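Local coordinates for protein methyltransferase (Geobacter sulfurreducens PCA, PDB 3C3P) that probably transfers methyl groups from S-adenosyl-L-methionine to oxygen atoms of substrates, at residues 132-137 with 180-185; 42-47 with 201-206. All blocks are in the same frame, centred on the assembly; numbering follows the deposited sequence.

Contact 1: residues 132-137 with 180-185. With EDO (1,2-ethanediol), chain K.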
loop_
_atom_site.group_PDB
_atom_site.type_symbol
_atom_site.label_atom_id
_atom_site.label_comp_id
_atom_site.label_asym_id
_atom_site.label_seq_id
_atom_site.Cartn_x
_atom_site.Cartn_y
_atom_site.Cartn_z
HETATM N N MSE A 132 4.712 13.006 4.400
HETATM C CA MSE A 132 4.079 14.273 4.603
HETATM C C MSE A 132 2.844 14.229 5.512
HETATM O O MSE A 132 2.094 13.265 5.495
HETATM C CB MSE A 132 3.621 14.675 3.217
HETATM C CG MSE A 132 3.783 16.049 2.986
HETATM SE SE MSE A 132 2.754 16.473 1.443
HETATM C CE MSE A 132 3.647 15.321 0.111
ATOM N N ASP A 133 2.675 15.278 6.316
ATOM C CA ASP A 133 1.497 15.440 7.207
ATOM C C ASP A 133 0.602 16.583 6.675
ATOM O O ASP A 133 0.957 17.759 6.694
ATOM C CB ASP A 133 1.914 15.683 8.657
ATOM C CG ASP A 133 0.722 15.711 9.625
ATOM O OD1 ASP A 133 -0.453 15.804 9.181
ATOM O OD2 ASP A 133 0.973 15.659 10.850
ATOM N N CYS A 134 -0.564 16.195 6.192
ATOM C CA CYS A 134 -1.513 17.141 5.619
ATOM C C CYS A 134 -2.045 18.167 6.594
ATOM O O CYS A 134 -2.625 19.161 6.159
ATOM C CB CYS A 134 -2.701 16.424 4.964
ATOM S SG CYS A 134 -2.252 15.442 3.519
ATOM N N ASP A 135 -1.861 17.941 7.889
ATOM C CA ASP A 135 -2.315 18.885 8.931
ATOM C C ASP A 135 -1.376 20.046 9.093
ATOM O O ASP A 135 -1.751 21.118 9.552
ATOM C CB ASP A 135 -2.386 18.229 10.312
ATOM C CG ASP A 135 -3.556 17.322 10.466
ATOM O OD1 ASP A 135 -4.477 17.400 9.636
ATOM O OD2 ASP A 135 -3.580 16.578 11.458
ATOM N N VAL A 136 -0.137 19.807 8.701
ATOM C CA VAL A 136 0.942 20.780 8.836
ATOM C C VAL A 136 1.327 21.505 7.571
ATOM O O VAL A 136 1.768 22.657 7.616
ATOM C CB VAL A 136 2.231 20.086 9.341
ATOM C CG1 VAL A 136 3.370 21.092 9.457
ATOM C CG2 VAL A 136 1.986 19.412 10.665
ATOM N N PHE A 137 1.166 20.846 6.443
ATOM C CA PHE A 137 1.553 21.447 5.185
ATOM C C PHE A 137 0.523 21.390 4.101
ATOM O O PHE A 137 -0.250 20.443 3.998
ATOM C CB PHE A 137 2.764 20.707 4.615
ATOM C CG PHE A 137 3.905 20.608 5.560
ATOM C CD1 PHE A 137 4.790 21.659 5.711
ATOM C CD2 PHE A 137 4.105 19.449 6.291
ATOM C CE1 PHE A 137 5.852 21.568 6.593
ATOM C CE2 PHE A 137 5.166 19.345 7.165
ATOM C CZ PHE A 137 6.042 20.407 7.318
ATOM N N ARG A 180 -9.392 16.649 2.353
ATOM C CA ARG A 180 -8.845 18.012 2.075
ATOM C C ARG A 180 -8.167 18.259 0.732
ATOM O O ARG A 180 -8.001 17.391 -0.085
ATOM C CB ARG A 180 -7.955 18.623 3.171
ATOM C CG ARG A 180 -8.694 19.668 3.981
ATOM C CD ARG A 180 -7.707 20.714 4.517
ATOM N NE ARG A 180 -8.389 21.942 4.911
ATOM C CZ ARG A 180 -8.665 22.298 6.160
ATOM N NH1 ARG A 180 -8.278 21.544 7.179
ATOM N NH2 ARG A 180 -9.297 23.439 6.390
ATOM N N GLU A 181 -7.806 19.519 0.589
ATOM C CA GLU A 181 -7.236 20.117 -0.643
ATOM C C GLU A 181 -6.181 19.355 -1.418
ATOM O O GLU A 181 -6.259 19.275 -2.643
ATOM C CB GLU A 181 -6.738 21.565 -0.422
ATOM C CG GLU A 181 -6.833 22.351 -1.723
ATOM C CD GLU A 181 -5.994 23.602 -1.753
ATOM O OE1 GLU A 181 -4.753 23.432 -1.678
ATOM O OE2 GLU A 181 -6.547 24.730 -1.937
ATOM N N PHE A 182 -5.217 18.799 -0.720
ATOM C CA PHE A 182 -4.124 18.101 -1.421
ATOM C C PHE A 182 -4.664 16.923 -2.216
ATOM O O PHE A 182 -4.162 16.584 -3.287
ATOM C CB PHE A 182 -3.000 17.726 -0.452
ATOM C CG PHE A 182 -1.785 17.201 -1.138
ATOM C CD1 PHE A 182 -1.279 17.852 -2.251
ATOM C CD2 PHE A 182 -1.082 16.157 -0.615
ATOM C CE1 PHE A 182 -0.128 17.376 -2.892
ATOM C CE2 PHE A 182 0.056 15.701 -1.242
ATOM C CZ PHE A 182 0.525 16.312 -2.380
ATOM N N ASN A 183 -5.724 16.311 -1.693
ATOM C CA ASN A 183 -6.346 15.189 -2.376
ATOM C C ASN A 183 -6.814 15.608 -3.769
ATOM O O ASN A 183 -6.610 14.906 -4.755
ATOM C CB ASN A 183 -7.584 14.681 -1.619
ATOM C CG ASN A 183 -7.268 14.184 -0.239
ATOM O OD1 ASN A 183 -6.121 13.850 0.065
ATOM N ND2 ASN A 183 -8.293 14.092 0.605
ATOM N N HIS A 184 -7.423 16.786 -3.828
ATOM C CA HIS A 184 -7.998 17.319 -5.087
ATOM C C HIS A 184 -6.923 17.716 -6.047
ATOM O O HIS A 184 -7.068 17.560 -7.255
ATOM C CB HIS A 184 -8.968 18.444 -4.808
ATOM C CG HIS A 184 -10.123 18.005 -3.974
ATOM N ND1 HIS A 184 -11.374 17.770 -4.498
ATOM C CD2 HIS A 184 -10.188 17.674 -2.661
ATOM C CE1 HIS A 184 -12.176 17.380 -3.523
ATOM N NE2 HIS A 184 -11.480 17.296 -2.403
ATOM N N HIS A 185 -5.834 18.221 -5.487
ATOM C CA HIS A 185 -4.688 18.621 -6.294
ATOM C C HIS A 185 -3.964 17.425 -6.904
ATOM O O HIS A 185 -3.859 17.266 -8.114
ATOM C CB HIS A 185 -3.666 19.359 -5.433
ATOM C CG HIS A 185 -2.410 19.727 -6.173
ATOM N ND1 HIS A 185 -2.321 20.844 -6.985
ATOM C CD2 HIS A 185 -1.204 19.114 -6.242
ATOM C CE1 HIS A 185 -1.105 20.914 -7.499
ATOM N NE2 HIS A 185 -0.411 19.871 -7.075
HETATM C C1 EDO K . -6.742 17.810 7.408
HETATM O O1 EDO K . -5.534 17.036 7.442
HETATM C C2 EDO K . -7.948 17.034 6.870
HETATM O O2 EDO K . -7.554 16.235 5.753
#
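The F182 ring meets M132 and C134 together, one at an oblique approach and the other at its edge. M132 is a selenomethionine, and its selenium SE lies 4.7 Å from the centroid of the F182 ring, 42° off the ring normal. That is a Met-aromatic contact, neither squarely over the face nor at the rim. A bend at the last torsion of M132 (chi3 -61°) brings the terminal methyl to the same ring corner: CE of M132 is 3.9 Å from CE2 of F182, and SE is equally close to CE2. M132 reaches out from the strand and F182 back from the helix. C134 comes to the side of the ring, with SG near the ring plane and 4.4 Å from CD2 of F182, a looser apolar touch.

These residues sit where strand 127-133 of the Rossmann-like methyltransferase sheet runs out at its C-terminal end and the chain turns away, while F182 belongs to the first turn of helix 181-186. L156 of strand 154-159 touches both M132 and F182, so the central sheet shares in this packing. The turn after the strand is held from within. OD1 of D133 accepts from N of D135 at 2.9 Å, an Asx turn in which the N-H arrives from above the carboxylate plane, and O of D133 takes backbone bonds from V136 N and F137 N. N160 ND2 also bonds to OD1 of D133. An ethanediol, probably from the crystallisation liquor, lies between R180 and D135; its contacts with both are uncertain, since each of these residues has two conformers. N183, next along the helix, bonds through ND2 to Y13 of the second subunit.

Contact 2: residues 42-47 with 201-206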
loop_
_atom_site.group_PDB
_atom_site.type_symbol
_atom_site.label_atom_id
_atom_site.label_comp_id
_atom_site.label_asym_id
_atom_site.label_seq_id
_atom_site.Cartn_x
_atom_site.Cartn_y
_atom_site.Cartn_z
ATOM N N ARG A 42 -0.925 2.804 15.126
ATOM C CA ARG A 42 -0.263 1.524 14.747
ATOM C C ARG A 42 -0.638 0.965 13.399
ATOM O O ARG A 42 0.226 0.476 12.697
ATOM C CB ARG A 42 -0.459 0.415 15.789
ATOM C CG ARG A 42 0.358 0.586 17.055
ATOM C CD ARG A 42 0.072 -0.546 18.050
ATOM N NE ARG A 42 0.547 -1.877 17.638
ATOM C CZ ARG A 42 0.206 -3.000 18.281
ATOM N NH1 ARG A 42 -0.663 -2.944 19.268
ATOM N NH2 ARG A 42 0.651 -4.182 17.896
ATOM N N GLN A 43 -1.909 1.022 13.027
ATOM C CA GLN A 43 -2.324 0.479 11.733
ATOM C C GLN A 43 -1.645 1.267 10.623
ATOM O O GLN A 43 -1.249 0.716 9.590
ATOM C CB GLN A 43 -3.842 0.534 11.552
ATOM C CG GLN A 43 -4.615 -0.345 12.535
ATOM C CD GLN A 43 -4.379 -1.820 12.313
ATOM O OE1 GLN A 43 -3.731 -2.212 11.351
ATOM N NE2 GLN A 43 -4.953 -2.646 13.171
ATOM N N THR A 44 -1.504 2.573 10.853
ATOM C CA THR A 44 -0.894 3.460 9.877
ATOM C C THR A 44 0.609 3.227 9.794
ATOM O O THR A 44 1.168 3.159 8.706
ATOM C CB THR A 44 -1.236 4.964 10.163
ATOM O OG1 THR A 44 -2.663 5.120 10.111
ATOM C CG2 THR A 44 -0.597 5.887 9.139
ATOM N N GLY A 45 1.251 3.080 10.936
ATOM C CA GLY A 45 2.690 2.851 10.966
ATOM C C GLY A 45 3.016 1.538 10.272
ATOM O O GLY A 45 3.990 1.445 9.534
ATOM N N ARG A 46 2.187 0.529 10.514
ATOM C CA ARG A 46 2.403 -0.802 9.893
ATOM C C ARG A 46 2.320 -0.683 8.364
ATOM O O ARG A 46 3.082 -1.296 7.632
ATOM C CB ARG A 46 1.439 -1.861 10.454
ATOM C CG ARG A 46 1.712 -2.216 11.913
ATOM C CD ARG A 46 0.783 -3.304 12.459
ATOM N NE ARG A 46 0.874 -4.576 11.744
ATOM C CZ ARG A 46 1.785 -5.503 12.011
ATOM N NH1 ARG A 46 2.685 -5.294 12.949
ATOM N NH2 ARG A 46 1.823 -6.626 11.330
ATOM N N LEU A 47 1.435 0.178 7.889
ATOM C CA LEU A 47 1.287 0.384 6.438
ATOM C C LEU A 47 2.532 1.053 5.924
ATOM O O LEU A 47 3.018 0.705 4.854
ATOM C CB LEU A 47 0.079 1.224 6.073
ATOM C CG LEU A 47 -0.093 1.463 4.566
ATOM C CD1 LEU A 47 -0.311 0.152 3.815
ATOM C CD2 LEU A 47 -1.227 2.476 4.334
ATOM N N ASN A 201 -6.425 8.085 9.818
ATOM C CA ASN A 201 -7.007 9.367 9.442
ATOM C C ASN A 201 -7.008 9.583 7.911
ATOM O O ASN A 201 -7.289 10.679 7.408
ATOM C CB ASN A 201 -6.267 10.506 10.156
ATOM C CG ASN A 201 -6.444 10.470 11.665
ATOM O OD1 ASN A 201 -7.423 9.928 12.194
ATOM N ND2 ASN A 201 -5.507 11.095 12.367
ATOM N N GLY A 202 -6.687 8.502 7.199
ATOM C CA GLY A 202 -6.618 8.485 5.727
ATOM C C GLY A 202 -5.194 8.714 5.298
ATOM O O GLY A 202 -4.501 9.564 5.836
ATOM N N VAL A 203 -4.762 7.925 4.332
ATOM C CA VAL A 203 -3.404 8.013 3.812
ATOM C C VAL A 203 -3.420 8.167 2.286
ATOM O O VAL A 203 -3.900 7.309 1.566
ATOM C CB VAL A 203 -2.540 6.767 4.211
ATOM C CG1 VAL A 203 -1.094 6.922 3.666
ATOM C CG2 VAL A 203 -2.525 6.555 5.750
ATOM N N LEU A 204 -2.896 9.296 1.826
ATOM C CA LEU A 204 -2.814 9.593 0.405
ATOM C C LEU A 204 -1.482 9.066 -0.108
ATOM O O LEU A 204 -0.416 9.359 0.443
ATOM C CB LEU A 204 -2.938 11.098 0.161
ATOM C CG LEU A 204 -2.807 11.739 -1.217
ATOM C CD1 LEU A 204 -3.826 11.229 -2.228
ATOM C CD2 LEU A 204 -2.979 13.269 -1.067
ATOM N N LEU A 205 -1.564 8.274 -1.168
ATOM C CA LEU A 205 -0.380 7.694 -1.786
ATOM C C LEU A 205 -0.284 8.188 -3.213
ATOM O O LEU A 205 -1.262 8.133 -3.984
ATOM C CB LEU A 205 -0.467 6.160 -1.769
ATOM C CG LEU A 205 -0.653 5.462 -0.417
ATOM C CD1 LEU A 205 -0.902 3.930 -0.569
ATOM C CD2 LEU A 205 0.551 5.732 0.454
ATOM N N GLY A 206 0.897 8.694 -3.540
ATOM C CA GLY A 206 1.196 9.185 -4.897
ATOM C C GLY A 206 2.478 8.601 -5.449
ATOM O O GLY A 206 3.571 8.840 -4.925
HETATM O O HOH W 1 -3.498 7.804 10.308
#
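No ring or other flat group meets a partner between T44, L47 and V203, so there are no faces or edges to cover: methyl groups and branched carbons of these three residues do the touching. CG2 of T44 lies 4.0 Å from CG2 of V203, methyl against methyl, the two side chains lying alongside and pointing opposite ways. T44 holds CG2 anti to its own backbone N, which leaves OG1 beside that N. L47, one helix turn on, sets CD2 4.5 Å from CB of V203, at the limit of contact. The polar end of T44 is used separately. OG1 is hydrogen-bonded to D41 OD1 and also accepts from a water at 2.8 Å, and that water takes the N-H of N201, whose N lies 3.0 Å away. It thus bridges the helix to the loop leading into the strand. V197 of strand 192-197 packs on both L47 and V203, while R46 NH2 reaches T194 O of the second subunit. Helix 42-55 therefore lies against one face of the mixed sheet through V203 of antiparallel strand 203-208, the helix-on-sheet layering of a Rossmann-like class I methyltransferase.

Overall arrangement
Contact 1 and contact 2 lie with their centres about 14 Å apart and reach the same seven-stranded mixed sheet. Along the chain, 132-137 and 180-185 are nested between 42-47 and 201-206, so contact 2 closes the larger loop. Strand 154-159 stands between strands 127-133 and 203-208. The contacts also touch directly: CD2 of L204 lies 3.5 Å from CD2 of F182. L204 packs on helix 181-186 while its neighbour V203 meets helix 42-55, so strand 203-208 carries a helix on each face. Both contacts have partners on the second subunit. The strand order 3-2-1-4-5-7-6, with 203-208 antiparallel, is characteristic of class I methyltransferases.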